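Local coordinates for uncharacterized protein (Sulfolobus solfataricus, PDB 4WYH) that is the noncatalytic PriX subunit of an archaeal eukaryotic-type primase, needed for efficient primer synthesis, at residues E36-E40 with M41-D45. Numbering follows the deposited sequence.
Sequences EKVLE and MGLQD
V38 and L43 meet where helix 33-41 gives way to the loop leading into helix 47-63. From CB of L43, CG lies anti to its carbonyl carbon (chi1 -61°), which turns the branch back toward the helix. V38 CG1 sits over the triangle formed by L43 CG (3.5 Å), CD2 (3.6 Å) and CD1 (3.7 Å). V38 offers CG1 because this methyl stands anti to its backbone N, which sets it beside the carbonyl carbon, facing L43. Both residues are buried, and F77 of helix 67-78 and F50 of helix 47-63 touch them, so the pair joins the hydrophobic core between these helices.

The same turn is closed by backbone bonds. M41 N donates to K37 O (3.1 Å), with a weak second bond to V38 O. G42 N reaches V38 O at 2.8 Å in a nearly straight bond, N-H...O 166°. G42 is the first residue to leave the helix and has positive phi, a conformation that suits glycine. On the outer side, M41 CG passes 3.3 Å from K37 O, and its side chain runs alongside that of E40. The extended E40 carries its carboxylate to K37, where OE1 receives NZ at 2.6 Å through its syn lone pair in a salt bridge. Beyond the turn, Q44 N and D45 N are hydrogen-bonded to OE1 and OE2, respectively, of E121 on helix 116-128; D45 is a manganese-binding residue, with no metal bound here. The carbonyl of buried V38 is thus satisfied at the helix end, while the ion pair stays on the exposed side.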
loop_
_atom_site.group_PDB
_atom_site.type_symbol
_atom_site.label_atom_id
_atom_site.label_comp_id
_atom_site.label_asym_id
_atom_site.label_seq_id
_atom_site.Cartn_x
_atom_site.Cartn_y
_atom_site.Cartn_z
ATOM N N GLU A 36 3.326 -7.686 1.339
ATOM C CA GLU A 36 2.907 -8.125 2.665
ATOM C C GLU A 36 3.885 -7.658 3.734
ATOM O O GLU A 36 3.496 -7.179 4.794
ATOM C CB GLU A 36 2.759 -9.648 2.722
ATOM C CG GLU A 36 1.651 -10.208 1.812
ATOM C CD GLU A 36 0.237 -9.983 2.313
ATOM O OE1 GLU A 36 0.108 -9.293 3.359
ATOM O OE2 GLU A 36 -0.765 -10.462 1.664
ATOM N N LYS A 37 5.163 -7.763 3.431
ATOM C CA LYS A 37 6.189 -7.307 4.342
ATOM C C LYS A 37 6.111 -5.821 4.661
ATOM O O LYS A 37 6.264 -5.423 5.782
ATOM C CB LYS A 37 7.571 -7.623 3.763
ATOM C CG LYS A 37 8.581 -7.901 4.854
ATOM C CD LYS A 37 7.988 -8.879 5.878
ATOM C CE LYS A 37 8.946 -9.376 6.957
ATOM N NZ LYS A 37 8.092 -10.198 7.890
ATOM N N VAL A 38 5.959 -5.000 3.637
ATOM C CA VAL A 38 5.814 -3.574 3.798
ATOM C C VAL A 38 4.555 -3.301 4.631
ATOM O O VAL A 38 4.597 -2.476 5.569
ATOM C CB VAL A 38 5.752 -2.817 2.447
ATOM C CG1 VAL A 38 5.530 -1.335 2.667
ATOM C CG2 VAL A 38 7.082 -2.972 1.692
ATOM N N LEU A 39 3.461 -3.994 4.318
ATOM C CA LEU A 39 2.264 -3.780 5.052
ATOM C C LEU A 39 2.458 -4.053 6.535
ATOM O O LEU A 39 1.887 -3.366 7.369
ATOM C CB LEU A 39 1.104 -4.616 4.548
ATOM C CG LEU A 39 0.348 -4.086 3.358
ATOM C CD1 LEU A 39 -0.451 -5.236 2.790
ATOM C CD2 LEU A 39 -0.568 -2.909 3.610
ATOM N N GLU A 40 3.267 -5.065 6.828
ATOM C CA GLU A 40 3.553 -5.434 8.206
ATOM C C GLU A 40 4.394 -4.398 8.941
ATOM O O GLU A 40 4.163 -4.186 10.109
ATOM C CB GLU A 40 4.321 -6.724 8.237
ATOM C CG GLU A 40 4.667 -7.147 9.640
ATOM C CD GLU A 40 5.485 -8.388 9.659
ATOM O OE1 GLU A 40 6.098 -8.679 8.599
ATOM O OE2 GLU A 40 5.492 -9.054 10.729
ATOM N N MET A 41 5.373 -3.803 8.253
ATOM C CA MET A 41 6.394 -2.977 8.890
ATOM C C MET A 41 6.118 -1.481 8.892
ATOM O O MET A 41 6.445 -0.794 9.838
ATOM C CB MET A 41 7.743 -3.288 8.281
ATOM C CG MET A 41 8.139 -4.760 8.361
ATOM S SD MET A 41 8.399 -5.348 10.056
ATOM C CE MET A 41 9.252 -3.957 10.835
ATOM N N GLY A 42 5.509 -0.991 7.813
ATOM C CA GLY A 42 5.134 0.380 7.690
ATOM C C GLY A 42 6.143 1.175 6.878
ATOM O O GLY A 42 7.258 0.723 6.626
ATOM N N LEU A 43 5.702 2.318 6.399
ATOM C CA LEU A 43 6.552 3.251 5.685
ATOM C C LEU A 43 6.478 4.630 6.386
ATOM O O LEU A 43 5.992 4.753 7.546
ATOM C CB LEU A 43 6.144 3.356 4.194
ATOM C CG LEU A 43 6.230 2.074 3.331
ATOM C CD1 LEU A 43 5.719 2.316 1.896
ATOM C CD2 LEU A 43 7.629 1.480 3.311
ATOM N N GLN A 44 6.919 5.649 5.656
ATOM C CA GLN A 44 7.141 6.929 6.265
ATOM C C GLN A 44 6.468 8.084 5.495
ATOM O O GLN A 44 5.357 8.375 5.793
ATOM C CB GLN A 44 8.624 7.113 6.538
ATOM C CG GLN A 44 8.952 8.347 7.334
ATOM C CD GLN A 44 10.377 8.365 7.868
ATOM O OE1 GLN A 44 10.616 8.857 8.960
ATOM N NE2 GLN A 44 11.314 7.823 7.127
ATOM N N ASP A 45 7.177 8.803 4.647
ATOM C CA ASP A 45 6.589 9.859 3.849
ATOM C C ASP A 45 5.775 9.369 2.654
ATOM O O ASP A 45 5.027 10.122 2.088
ATOM C CB ASP A 45 7.675 10.782 3.336
ATOM C CG ASP A 45 8.459 11.496 4.495
ATOM O OD1 ASP A 45 7.964 11.567 5.649
ATOM O OD2 ASP A 45 9.579 11.927 4.187
#